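Local coordinates for protein glucokinase (Leishmania braziliensis MHOM/BR/75/M2904, PDB 6EDI) that probably phosphorylates D-glucose with ATP to give glucose 6-phosphate, as a dimeric glucokinase of the actin-like ATPase superfamily, at residues G197-A209 with S217-I229. Residues are numbered along the deposited sequence; the frame is centred on the assembly and turned at random.
Sequences GSTIGRGRCMVVA and SLIHYVGVSDSYI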
loop_
_atom_site.group_PDB
_atom_site.type_symbol
_atom_site.label_atom_id
_atom_site.label_comp_id
_atom_site.label_asym_id
_atom_site.label_seq_id
_atom_site.Cartn_x
_atom_site.Cartn_y
_atom_site.Cartn_z
ATOM N N GLY A 197 -8.260 -20.569 -4.193
ATOM C CA GLY A 197 -8.796 -20.777 -2.855
ATOM C C GLY A 197 -7.971 -21.761 -2.050
ATOM O O GLY A 197 -8.205 -21.936 -0.869
ATOM N N SER A 198 -6.998 -22.402 -2.696
ATOM C CA SER A 198 -6.150 -23.381 -2.012
ATOM C C SER A 198 -5.011 -22.681 -1.306
ATOM O O SER A 198 -4.395 -23.231 -0.403
ATOM C CB SER A 198 -5.599 -24.385 -3.013
ATOM O OG SER A 198 -6.669 -25.047 -3.657
ATOM N N THR A 199 -4.742 -21.453 -1.738
ATOM C CA THR A 199 -3.604 -20.681 -1.256
ATOM C C THR A 199 -3.897 -19.250 -1.662
ATOM O O THR A 199 -4.735 -19.032 -2.546
ATOM C CB THR A 199 -2.307 -21.156 -1.939
ATOM O OG1 THR A 199 -1.220 -20.289 -1.586
ATOM C CG2 THR A 199 -2.485 -21.173 -3.448
ATOM N N ILE A 200 -3.268 -18.265 -1.019
ATOM C CA ILE A 200 -3.348 -16.901 -1.559
ATOM C C ILE A 200 -2.405 -16.812 -2.748
ATOM O O ILE A 200 -2.583 -15.989 -3.644
ATOM C CB ILE A 200 -2.977 -15.804 -0.539
ATOM C CG1 ILE A 200 -1.586 -16.043 0.055
ATOM C CG2 ILE A 200 -4.029 -15.715 0.568
ATOM C CD1 ILE A 200 -1.020 -14.803 0.754
ATOM N N GLY A 201 -1.399 -17.680 -2.757
ATOM C CA GLY A 201 -0.455 -17.721 -3.865
ATOM C C GLY A 201 0.624 -16.659 -3.782
ATOM O O GLY A 201 0.670 -15.885 -2.826
ATOM N N ARG A 202 1.508 -16.637 -4.781
ATOM C CA ARG A 202 2.607 -15.669 -4.826
ATOM C C ARG A 202 2.206 -14.367 -5.520
ATOM O O ARG A 202 2.521 -14.138 -6.699
ATOM C CB ARG A 202 3.829 -16.268 -5.522
ATOM C CG ARG A 202 4.328 -17.532 -4.861
ATOM C CD ARG A 202 5.781 -17.407 -4.455
ATOM N NE ARG A 202 6.191 -18.533 -3.626
ATOM C CZ ARG A 202 7.040 -19.474 -4.011
ATOM N NH1 ARG A 202 7.600 -19.414 -5.214
ATOM N NH2 ARG A 202 7.344 -20.465 -3.184
ATOM N N GLY A 203 1.513 -13.517 -4.770
ATOM C CA GLY A 203 1.087 -12.220 -5.254
ATOM C C GLY A 203 0.450 -11.450 -4.119
ATOM O O GLY A 203 0.357 -11.949 -2.988
ATOM N N ARG A 204 0.014 -10.231 -4.396
ATOM C CA ARG A 204 -0.587 -9.440 -3.338
ATOM C C ARG A 204 -1.945 -9.979 -2.968
ATOM O O ARG A 204 -2.712 -10.439 -3.820
ATOM C CB ARG A 204 -0.744 -7.975 -3.742
ATOM C CG ARG A 204 0.532 -7.158 -3.658
ATOM C CD ARG A 204 0.320 -5.776 -4.256
ATOM N NE ARG A 204 1.514 -4.950 -4.127
ATOM C CZ ARG A 204 1.627 -3.752 -4.677
ATOM N NH1 ARG A 204 0.605 -3.269 -5.369
ATOM N NH2 ARG A 204 2.736 -3.039 -4.521
ATOM N N CYS A 205 -2.241 -9.886 -1.680
ATOM C CA CYS A 205 -3.563 -10.179 -1.166
ATOM C C CYS A 205 -4.096 -8.927 -0.456
ATOM O O CYS A 205 -3.523 -8.464 0.536
ATOM C CB CYS A 205 -3.486 -11.364 -0.204
ATOM S SG CYS A 205 -5.049 -11.744 0.562
ATOM N N MET A 206 -5.183 -8.371 -0.969
ATOM C CA MET A 206 -5.836 -7.231 -0.331
ATOM C C MET A 206 -6.890 -7.742 0.645
ATOM O O MET A 206 -7.769 -8.525 0.273
ATOM C CB MET A 206 -6.457 -6.305 -1.387
ATOM C CG MET A 206 -7.215 -5.131 -0.799
ATOM S SD MET A 206 -6.121 -3.985 0.045
ATOM C CE MET A 206 -7.279 -3.301 1.227
ATOM N N VAL A 207 -6.785 -7.312 1.899
ATOM C CA VAL A 207 -7.674 -7.820 2.952
ATOM C C VAL A 207 -8.591 -6.715 3.452
ATOM O O VAL A 207 -8.117 -5.641 3.842
ATOM C CB VAL A 207 -6.878 -8.357 4.127
ATOM C CG1 VAL A 207 -7.802 -8.950 5.167
ATOM C CG2 VAL A 207 -5.847 -9.397 3.642
ATOM N N VAL A 208 -9.896 -6.975 3.424
ATOM C CA VAL A 208 -10.894 -6.049 3.965
ATOM C C VAL A 208 -11.771 -6.808 4.967
ATOM O O VAL A 208 -12.071 -7.969 4.733
ATOM C CB VAL A 208 -11.746 -5.454 2.829
ATOM C CG1 VAL A 208 -12.900 -4.649 3.383
ATOM C CG2 VAL A 208 -10.885 -4.572 1.958
ATOM N N ALA A 209 -12.154 -6.169 6.077
ATOM C CA ALA A 209 -12.943 -6.840 7.129
ATOM C C ALA A 209 -14.033 -5.932 7.666
ATOM O O ALA A 209 -13.778 -5.066 8.512
ATOM C CB ALA A 209 -12.055 -7.297 8.258
ATOM N N SER A 217 -5.902 -4.073 5.086
ATOM C CA SER A 217 -4.463 -4.301 5.137
ATOM C C SER A 217 -4.047 -5.017 3.863
ATOM O O SER A 217 -4.880 -5.575 3.132
ATOM C CB SER A 217 -4.062 -5.120 6.378
ATOM O OG SER A 217 -4.793 -6.333 6.455
ATOM N N LEU A 218 -2.759 -4.992 3.563
ATOM C CA LEU A 218 -2.308 -5.604 2.326
ATOM C C LEU A 218 -1.163 -6.542 2.616
ATOM O O LEU A 218 -0.170 -6.145 3.254
ATOM C CB LEU A 218 -1.873 -4.531 1.324
ATOM C CG LEU A 218 -1.254 -5.036 0.020
ATOM C CD1 LEU A 218 -2.329 -5.412 -1.003
ATOM C CD2 LEU A 218 -0.244 -4.046 -0.538
ATOM N N ILE A 219 -1.301 -7.786 2.161
ATOM C CA ILE A 219 -0.185 -8.710 2.199
ATOM C C ILE A 219 0.551 -8.491 0.882
ATOM O O ILE A 219 0.035 -8.797 -0.200
ATOM C CB ILE A 219 -0.612 -10.175 2.304
ATOM C CG1 ILE A 219 -1.648 -10.381 3.416
ATOM C CG2 ILE A 219 0.626 -11.069 2.548
ATOM C CD1 ILE A 219 -2.125 -11.801 3.547
ATOM N N HIS A 220 1.741 -7.914 0.968
ATOM C CA HIS A 220 2.530 -7.651 -0.245
ATOM C C HIS A 220 3.527 -8.778 -0.444
ATOM O O HIS A 220 4.252 -9.127 0.486
ATOM C CB HIS A 220 3.250 -6.312 -0.122
ATOM C CG HIS A 220 4.211 -6.036 -1.246
ATOM N ND1 HIS A 220 3.796 -5.818 -2.538
ATOM C CD2 HIS A 220 5.560 -5.933 -1.257
ATOM C CE1 HIS A 220 4.850 -5.598 -3.309
ATOM N NE2 HIS A 220 5.930 -5.655 -2.555
ATOM N N TYR A 221 3.539 -9.375 -1.637
ATOM C CA TYR A 221 4.502 -10.426 -1.938
ATOM C C TYR A 221 5.761 -9.809 -2.514
ATOM O O TYR A 221 5.685 -8.934 -3.374
ATOM C CB TYR A 221 3.947 -11.463 -2.921
ATOM C CG TYR A 221 5.012 -12.448 -3.346
ATOM C CD1 TYR A 221 5.495 -13.401 -2.467
ATOM C CD2 TYR A 221 5.556 -12.401 -4.622
ATOM C CE1 TYR A 221 6.480 -14.287 -2.842
ATOM C CE2 TYR A 221 6.546 -13.284 -5.005
ATOM C CZ TYR A 221 7.000 -14.225 -4.113
ATOM O OH TYR A 221 7.978 -15.108 -4.485
ATOM N N VAL A 222 6.906 -10.275 -2.025
ATOM C CA VAL A 222 8.216 -9.731 -2.379
ATOM C C VAL A 222 9.046 -10.773 -3.136
ATOM O O VAL A 222 9.601 -11.701 -2.536
ATOM C CB VAL A 222 9.005 -9.293 -1.117
ATOM C CG1 VAL A 222 10.358 -8.752 -1.525
ATOM C CG2 VAL A 222 8.232 -8.251 -0.293
ATOM N N GLY A 223 9.153 -10.621 -4.452
ATOM C CA GLY A 223 9.804 -11.635 -5.268
ATOM C C GLY A 223 11.279 -11.873 -4.967
ATOM O O GLY A 223 11.760 -13.015 -5.047
ATOM N N VAL A 224 11.989 -10.801 -4.612
ATOM C CA VAL A 224 13.435 -10.855 -4.377
ATOM C C VAL A 224 13.781 -11.859 -3.296
ATOM O O VAL A 224 14.701 -12.660 -3.451
ATOM C CB VAL A 224 13.995 -9.485 -3.946
ATOM C CG1 VAL A 224 15.512 -9.525 -3.913
ATOM C CG2 VAL A 224 13.528 -8.392 -4.881
ATOM N N SER A 225 13.011 -11.822 -2.211
ATOM C CA SER A 225 13.266 -12.637 -1.033
ATOM C C SER A 225 12.278 -13.784 -0.893
ATOM O O SER A 225 12.344 -14.546 0.078
ATOM C CB SER A 225 13.211 -11.769 0.230
ATOM O OG SER A 225 11.929 -11.169 0.407
ATOM N N ASP A 226 11.366 -13.891 -1.855
ATOM C CA ASP A 226 10.289 -14.884 -1.827
ATOM C C ASP A 226 9.592 -14.870 -0.471
ATOM O O ASP A 226 9.468 -15.901 0.205
ATOM C CB ASP A 226 10.819 -16.281 -2.167
ATOM C CG ASP A 226 9.714 -17.303 -2.302
ATOM O OD1 ASP A 226 8.609 -16.920 -2.739
ATOM O OD2 ASP A 226 9.942 -18.482 -1.959
ATOM N N SER A 227 9.172 -13.683 -0.051
ATOM C CA SER A 227 8.573 -13.535 1.268
ATOM C C SER A 227 7.454 -12.523 1.163
ATOM O O SER A 227 7.300 -11.856 0.129
ATOM C CB SER A 227 9.609 -13.051 2.279
ATOM O OG SER A 227 10.176 -11.844 1.825
ATOM N N TYR A 228 6.674 -12.406 2.228
ATOM C CA TYR A 228 5.574 -11.453 2.241
ATOM C C TYR A 228 5.748 -10.440 3.369
ATOM O O TYR A 228 6.353 -10.743 4.402
ATOM C CB TYR A 228 4.253 -12.187 2.493
ATOM C CG TYR A 228 3.860 -13.260 1.497
ATOM C CD1 TYR A 228 4.433 -14.535 1.534
ATOM C CD2 TYR A 228 2.862 -13.025 0.575
ATOM C CE1 TYR A 228 4.039 -15.527 0.628
ATOM C CE2 TYR A 228 2.454 -14.007 -0.323
ATOM C CZ TYR A 228 3.037 -15.245 -0.288
ATOM O OH TYR A 228 2.615 -16.193 -1.200
ATOM N N ILE A 229 5.185 -9.245 3.199
ATOM C CA ILE A 229 5.140 -8.296 4.297
ATOM C C ILE A 229 3.748 -7.698 4.296
ATOM O O ILE A 229 3.174 -7.458 3.240
ATOM C CB ILE A 229 6.236 -7.196 4.185
ATOM C CG1 ILE A 229 6.171 -6.233 5.376
ATOM C CG2 ILE A 229 6.159 -6.449 2.832
ATOM C CD1 ILE A 229 7.436 -5.396 5.557
#
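Asp226 OD1 is gripped by two residues: it accepts a hydrogen bond from Tyr221 OH at 2.6 Å and lies 3.0 Å from Arg202 NE in a salt bridge. Asp226 and Ser227 form a G1 beta bulge opposite Val222, where strand 214-222 turns back into strand 227-233; with strand 205-210 these make an antiparallel meander in a mixed sheet of the actin-like ATPase fold. OD1 lies above the Arg202 guanidinium plane, offset toward its rim, where no N-H points at it; charge alone holds the pair, with the carboxylate turned 77° to the guanidinium. Arg202 CB rests over the centre of the Tyr221 ring in a CH-pi contact. From the next strand, the Tyr228 hydroxyl donates to Gly201 O over 2.6 Å, from above the carbonyl plane, while Ile200 CD1 packs against Tyr228 CE2. Paired backbone bonds join Cys205 to Ile219 and Val207 to Ser217, whose side chains share the face that helix 157-170 partly covers; there Ser217 OG bonds to Leu158 O. Met206 and Leu218 pair on the other face, beside helix 317-341, with SD of Met206 4.2 Å from CD1 of Leu218. Arg204 also reaches Phe341 O through NH1 and Ala232 O of the second subunit through NH2, which ties this end of the hairpin to the second subunit. Its side chain runs straight (chi2 172°, chi3 177°), and Arg204 NE points almost straight at His220 ND1, 2.9 Å away, that nitrogen lying in the guanidinium plane.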